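Endoribonuclease ToxN (Pectobacterium atrosepticum, PDB 2XDB) cleaves RNA as the toxic endoribonuclease of a type III toxin-antitoxin system for antiviral defence, and assembles with its ToxI RNA antitoxin into a triangular heterohexamer. Local coordinates at residues 66-71 with 81-86; 32-37 with 49-54. One frame throughout, in Å; residues are numbered along the deposited sequence.

Interaction 1. Residues 66-71 with 81-86; sequences LSCFKL and LGLINL. With nucleotides of chain B.
Ile84 O is approached by three groups: Phe69 N, Leu86 N and Cys68 CA. Phe69 N lies 3.1 Å from Ile84 O, with an N-H...O angle of 165°. Leu86 N adds a weak bond, closing the inverse gamma turn centred on Asn85, and Cys68 CA, 3.5 Å from Ile84 O, directs its C-H at the oxygen. Asn85 OD1, at the turn, accepts a hydrogen bond from Lys87 NZ. Ile84 N returns a bond to Phe69 O (2.9 Å), completing a hydrogen-bonded antiparallel pair. Farther along, Leu71 faces two residues: its N donates to Gly82 O at 2.8 Å, while Leu71 O receives Leu81 N at 2.9 Å from 46° above the carbonyl plane. Two residues opposite one, Leu81 and Gly82 against Leu71, are consistent with a beta bulge, with Gly82 at positive phi.

The Phe69, Leu71 and Ile84 side chains build an apolar face. CG of Phe69 is trans to the amide nitrogen (chi1 180°), which carries the ring outward toward Lys127 and Ile128 of helix 125-140; Phe69 CD2 still lies 4.1 Å from Ile84 CD1, the two side chains running alongside each other. Leu71 instead crosses Ile84 at about a right angle, with CD2 of Leu71 3.9 Å from CG1 of Ile84.

Before the strand, Leu66 packs against the adenine of A5 of chain B, and Ser67 OG makes a weak hydrogen bond to A5 OP2 at 3.4 Å. The chemistry therefore divides along the hairpin: paired amides and buried hydrocarbon hold its two strands together, while the approach to the first strand meets both base and phosphate of the antitoxin RNA.

Interaction 2. Residues 32-37 with 49-54; sequences PKAFIG and APLTSP
An antiparallel beta hairpin, made by strands 35-42 and 45-52 in the interior of the six-stranded sheet, brings residues 32-37 against 49-54. Ile36 N donates to Ala49 O at 2.8 Å, and Leu51 N to Ala34 O at 3.0 Å with a nearly straight N-H...O angle of 172°. Between these bonds Phe35 and Pro50 form a non-hydrogen-bonded pair. The Phe35 ring slants across the proline, its CE1 3.9 Å from Pro50 CB, and Pro22 covers both residues.

On the other face Ile36 and Leu51 cross almost perpendicularly. The bend of Ile36 at chi2 (-69°) brings CD1 back over the isobutyl group of Leu51, so that CG1 and CD1 both meet the Leu51 branches; Phe3 of strand 3-6 packs on both side chains.

Lys33 lies alongside Pro50, its CE 3.6 Å from Pro50 CB. Bends at chi2 and chi4 carry Lys33 NZ to Leu51 O, a 3.2 Å hydrogen bond that adds a side-chain tie beside the backbone bond from Leu51 N to Ala34 O. Beyond it, Thr52 packs on an RNA phosphate. The corner at Gly37, where the chain moves from one sheet or face to another, is consistent with the strongly bent, SH3-like beta core of the ToxN family.

Following the chain from the N terminus, residues 32-37 come first, and interaction 2 closes an eleven-residue hairpin segment when 49-54 returns beside them. Only then, after residues 55-65, does interaction 1 begin, closing over the nine residues between 71 and 81. The two loops are in series, neither nested nor crossed. They meet because strand 80-91 pairs with strand 45-52: Asn85 N probably donates to Pro50 O, Thr52 N to Leu83 O, and Ile84 packs on Ala49 and Leu51. Two successive hairpins thus become one antiparallel sheet, running from the outermost strand 69-73 inward to 35-42 and on to strand 3-6, with RNA near both contacts.

Interaction 1. Residues 66-71 with 81-86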
loop_
_atom_site.group_PDB
_atom_site.type_symbol
_atom_site.label_atom_id
_atom_site.label_comp_id
_atom_site.label_asym_id
_atom_site.label_seq_id
_atom_site.Cartn_x
_atom_site.Cartn_y
_atom_site.Cartn_z
ATOM N N LEU A 66 7.133 -9.738 6.703
ATOM C CA LEU A 66 6.961 -9.568 5.267
ATOM C C LEU A 66 5.592 -8.963 4.910
ATOM O O LEU A 66 5.435 -8.360 3.851
ATOM C CB LEU A 66 7.126 -10.924 4.576
ATOM C CG LEU A 66 8.303 -11.054 3.621
ATOM C CD1 LEU A 66 9.083 -9.763 3.612
ATOM C CD2 LEU A 66 9.181 -12.217 4.007
ATOM N N SER A 67 4.612 -9.130 5.792
ATOM C CA SER A 67 3.249 -8.678 5.539
ATOM C C SER A 67 3.069 -7.177 5.748
ATOM O O SER A 67 2.268 -6.525 5.082
ATOM C CB SER A 67 2.294 -9.413 6.470
ATOM O OG SER A 67 2.628 -10.783 6.519
ATOM N N CYS A 68 3.825 -6.640 6.688
ATOM C CA CYS A 68 3.607 -5.295 7.180
ATOM C C CYS A 68 4.942 -4.604 7.320
ATOM O O CYS A 68 5.911 -5.201 7.768
ATOM C CB CYS A 68 2.948 -5.355 8.570
ATOM S SG CYS A 68 1.432 -6.329 8.615
ATOM N N PHE A 69 4.994 -3.339 6.955
ATOM C CA PHE A 69 6.123 -2.527 7.337
ATOM C C PHE A 69 5.611 -1.407 8.237
ATOM O O PHE A 69 4.869 -0.532 7.781
ATOM C CB PHE A 69 6.824 -1.976 6.097
ATOM C CG PHE A 69 8.010 -1.119 6.410
ATOM C CD1 PHE A 69 9.223 -1.692 6.743
ATOM C CD2 PHE A 69 7.912 0.259 6.382
ATOM C CE1 PHE A 69 10.319 -0.902 7.041
ATOM C CE2 PHE A 69 9.008 1.056 6.669
ATOM C CZ PHE A 69 10.213 0.475 7.001
ATOM N N LYS A 70 5.976 -1.449 9.517
ATOM C CA LYS A 70 5.536 -0.424 10.464
ATOM C C LYS A 70 6.156 0.956 10.188
ATOM O O LYS A 70 7.329 1.069 9.855
ATOM C CB LYS A 70 5.862 -0.856 11.890
ATOM C CG LYS A 70 4.759 -1.602 12.627
ATOM C CD LYS A 70 5.225 -1.976 14.033
ATOM C CE LYS A 70 4.078 -2.043 15.036
ATOM N NZ LYS A 70 4.544 -2.476 16.395
ATOM N N LEU A 71 5.363 2.004 10.335
ATOM C CA LEU A 71 5.845 3.371 10.161
ATOM C C LEU A 71 5.940 4.082 11.506
ATOM O O LEU A 71 5.076 3.917 12.361
ATOM C CB LEU A 71 4.875 4.150 9.272
ATOM C CG LEU A 71 5.066 4.090 7.755
ATOM C CD1 LEU A 71 5.882 2.890 7.358
ATOM C CD2 LEU A 71 3.733 4.101 7.031
ATOM N N LEU A 81 3.030 5.668 13.324
ATOM C CA LEU A 81 2.327 6.279 12.211
ATOM C C LEU A 81 1.681 5.220 11.332
ATOM O O LEU A 81 1.673 5.343 10.103
ATOM C CB LEU A 81 3.312 7.083 11.372
ATOM C CG LEU A 81 3.641 8.532 11.713
ATOM C CD1 LEU A 81 3.129 8.919 13.081
ATOM C CD2 LEU A 81 5.126 8.747 11.602
ATOM N N GLY A 82 1.152 4.170 11.954
ATOM C CA GLY A 82 0.455 3.139 11.210
ATOM C C GLY A 82 1.436 2.256 10.461
ATOM O O GLY A 82 2.596 2.154 10.853
ATOM N N LEU A 83 0.981 1.613 9.390
ATOM C CA LEU A 83 1.827 0.666 8.683
ATOM C C LEU A 83 1.426 0.523 7.242
ATOM O O LEU A 83 0.292 0.809 6.890
ATOM C CB LEU A 83 1.809 -0.703 9.366
ATOM C CG LEU A 83 0.519 -1.517 9.417
ATOM C CD1 LEU A 83 0.203 -2.110 8.058
ATOM C CD2 LEU A 83 0.679 -2.623 10.447
ATOM N N ILE A 84 2.374 0.096 6.412
ATOM C CA ILE A 84 2.109 -0.211 5.017
ATOM C C ILE A 84 1.671 -1.666 4.960
ATOM O O ILE A 84 2.403 -2.552 5.393
ATOM C CB ILE A 84 3.370 -0.057 4.174
ATOM C CG1 ILE A 84 3.927 1.357 4.272
ATOM C CG2 ILE A 84 3.085 -0.393 2.730
ATOM C CD1 ILE A 84 5.244 1.531 3.504
ATOM N N ASN A 85 0.471 -1.925 4.455
ATOM C CA ASN A 85 -0.027 -3.294 4.423
ATOM C C ASN A 85 0.381 -4.025 3.144
ATOM O O ASN A 85 -0.427 -4.228 2.233
ATOM C CB ASN A 85 -1.531 -3.317 4.612
ATOM C CG ASN A 85 -1.957 -4.237 5.729
ATOM O OD1 ASN A 85 -1.290 -5.227 6.027
ATOM N ND2 ASN A 85 -3.077 -3.914 6.359
ATOM N N LEU A 86 1.650 -4.407 3.081
ATOM C CA LEU A 86 2.193 -5.053 1.902
ATOM C C LEU A 86 1.370 -6.254 1.402
ATOM O O LEU A 86 1.283 -6.487 0.198
ATOM C CB LEU A 86 3.643 -5.473 2.160
ATOM C CG LEU A 86 4.577 -4.308 2.442
ATOM C CD1 LEU A 86 5.931 -4.822 2.847
ATOM C CD2 LEU A 86 4.680 -3.385 1.227
ATOM P P A B 5 2.666 -11.746 10.251
ATOM O OP1 A B 5 3.610 -10.605 10.164
ATOM O OP2 A B 5 1.378 -11.685 9.522
ATOM O "O5'" A B 5 3.438 -13.088 9.895
ATOM C "C5'" A B 5 2.927 -14.386 10.149
ATOM C "C4'" A B 5 3.254 -15.321 9.008
ATOM O "O4'" A B 5 3.687 -14.560 7.850
ATOM C "C3'" A B 5 4.383 -16.307 9.244
ATOM O "O3'" A B 5 3.952 -17.455 9.943
ATOM C "C2'" A B 5 4.835 -16.627 7.830
ATOM O "O2'" A B 5 3.903 -17.511 7.218
ATOM C "C1'" A B 5 4.695 -15.260 7.160
ATOM N N9 A B 5 5.929 -14.448 7.219
ATOM C C8 A B 5 6.051 -13.176 7.727
ATOM N N7 A B 5 7.257 -12.669 7.637
ATOM C C5 A B 5 7.982 -13.674 7.014
ATOM C C6 A B 5 9.329 -13.750 6.635
ATOM N N6 A B 5 10.213 -12.761 6.837
ATOM N N1 A B 5 9.732 -14.889 6.029
ATOM C C2 A B 5 8.844 -15.869 5.827
ATOM N N3 A B 5 7.555 -15.915 6.139
ATOM C C4 A B 5 7.180 -14.773 6.740
#

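Interaction 2. Residues 32-37 with 49-54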
loop_
_atom_site.group_PDB
_atom_site.type_symbol
_atom_site.label_atom_id
_atom_site.label_comp_id
_atom_site.label_asym_id
_atom_site.label_seq_id
_atom_site.Cartn_x
_atom_site.Cartn_y
_atom_site.Cartn_z
ATOM N N PRO A 32 -9.429 10.092 1.538
ATOM C CA PRO A 32 -9.446 8.894 0.694
ATOM C C PRO A 32 -8.313 7.963 1.090
ATOM O O PRO A 32 -7.268 8.450 1.520
ATOM C CB PRO A 32 -9.199 9.450 -0.714
ATOM C CG PRO A 32 -8.506 10.736 -0.496
ATOM C CD PRO A 32 -9.058 11.296 0.784
ATOM N N LYS A 33 -8.521 6.656 0.963
ATOM C CA LYS A 33 -7.476 5.680 1.262
ATOM C C LYS A 33 -6.238 6.023 0.476
ATOM O O LYS A 33 -6.317 6.194 -0.737
ATOM C CB LYS A 33 -7.924 4.277 0.864
ATOM C CG LYS A 33 -7.719 3.236 1.947
ATOM C CD LYS A 33 -6.474 2.442 1.723
ATOM C CE LYS A 33 -6.543 1.152 2.501
ATOM N NZ LYS A 33 -6.705 1.438 3.936
ATOM N N ALA A 34 -5.099 6.114 1.157
ATOM C CA ALA A 34 -3.833 6.416 0.487
ATOM C C ALA A 34 -2.959 5.181 0.309
ATOM O O ALA A 34 -2.895 4.327 1.197
ATOM C CB ALA A 34 -3.071 7.478 1.255
ATOM N N PHE A 35 -2.282 5.104 -0.838
ATOM C CA PHE A 35 -1.329 4.034 -1.131
ATOM C C PHE A 35 0.093 4.581 -1.270
ATOM O O PHE A 35 0.270 5.790 -1.449
ATOM C CB PHE A 35 -1.731 3.306 -2.406
ATOM C CG PHE A 35 -3.068 2.639 -2.331
ATOM C CD1 PHE A 35 -3.168 1.263 -2.304
ATOM C CD2 PHE A 35 -4.237 3.393 -2.300
ATOM C CE1 PHE A 35 -4.416 0.639 -2.243
ATOM C CE2 PHE A 35 -5.476 2.781 -2.241
ATOM C CZ PHE A 35 -5.565 1.404 -2.211
ATOM N N ILE A 36 1.098 3.696 -1.194
ATOM C CA ILE A 36 2.513 4.081 -1.339
ATOM C C ILE A 36 3.160 3.699 -2.681
ATOM O O ILE A 36 2.956 2.605 -3.200
ATOM C CB ILE A 36 3.390 3.549 -0.199
ATOM C CG1 ILE A 36 2.753 3.896 1.116
ATOM C CG2 ILE A 36 4.717 4.292 -0.166
ATOM C CD1 ILE A 36 2.822 5.375 1.348
ATOM N N GLY A 37 4.028 4.599 -3.144
ATOM C CA GLY A 37 4.345 4.826 -4.543
ATOM C C GLY A 37 5.311 3.961 -5.301
ATOM O O GLY A 37 6.373 4.385 -5.700
ATOM N N ALA A 49 0.895 -0.207 -2.384
ATOM C CA ALA A 49 0.458 -0.834 -1.138
ATOM C C ALA A 49 -0.371 0.132 -0.302
ATOM O O ALA A 49 -0.075 1.322 -0.252
ATOM C CB ALA A 49 1.651 -1.293 -0.345
ATOM N N PRO A 50 -1.406 -0.379 0.375
ATOM C CA PRO A 50 -2.261 0.521 1.143
ATOM C C PRO A 50 -1.616 0.888 2.465
ATOM O O PRO A 50 -0.966 0.041 3.080
ATOM C CB PRO A 50 -3.512 -0.326 1.391
ATOM C CG PRO A 50 -2.986 -1.724 1.450
ATOM C CD PRO A 50 -1.850 -1.781 0.466
ATOM N N LEU A 51 -1.783 2.141 2.883
ATOM C CA LEU A 51 -1.415 2.558 4.222
ATOM C C LEU A 51 -2.646 2.386 5.113
ATOM O O LEU A 51 -3.777 2.520 4.643
ATOM C CB LEU A 51 -1.009 4.022 4.216
ATOM C CG LEU A 51 0.237 4.445 3.452
ATOM C CD1 LEU A 51 0.277 5.958 3.336
ATOM C CD2 LEU A 51 1.428 3.958 4.210
ATOM N N THR A 52 -2.427 2.083 6.390
ATOM C CA THR A 52 -3.515 1.948 7.354
ATOM C C THR A 52 -3.147 2.578 8.698
ATOM O O THR A 52 -1.977 2.614 9.088
ATOM C CB THR A 52 -3.950 0.470 7.566
ATOM O OG1 THR A 52 -4.909 0.401 8.626
ATOM C CG2 THR A 52 -2.781 -0.389 7.949
ATOM N N SER A 53 -4.153 3.084 9.399
ATOM C CA SER A 53 -3.923 3.738 10.676
ATOM C C SER A 53 -3.673 2.687 11.755
ATOM O O SER A 53 -3.991 1.517 11.560
ATOM C CB SER A 53 -5.106 4.651 11.031
ATOM O OG SER A 53 -6.359 3.988 10.899
ATOM N N PRO A 54 -3.098 3.100 12.894
ATOM C CA PRO A 54 -2.783 2.167 13.983
ATOM C C PRO A 54 -3.994 1.398 14.469
ATOM O O PRO A 54 -5.075 1.965 14.622
ATOM C CB PRO A 54 -2.285 3.083 15.098
ATOM C CG PRO A 54 -1.717 4.255 14.379
ATOM C CD PRO A 54 -2.625 4.464 13.186
#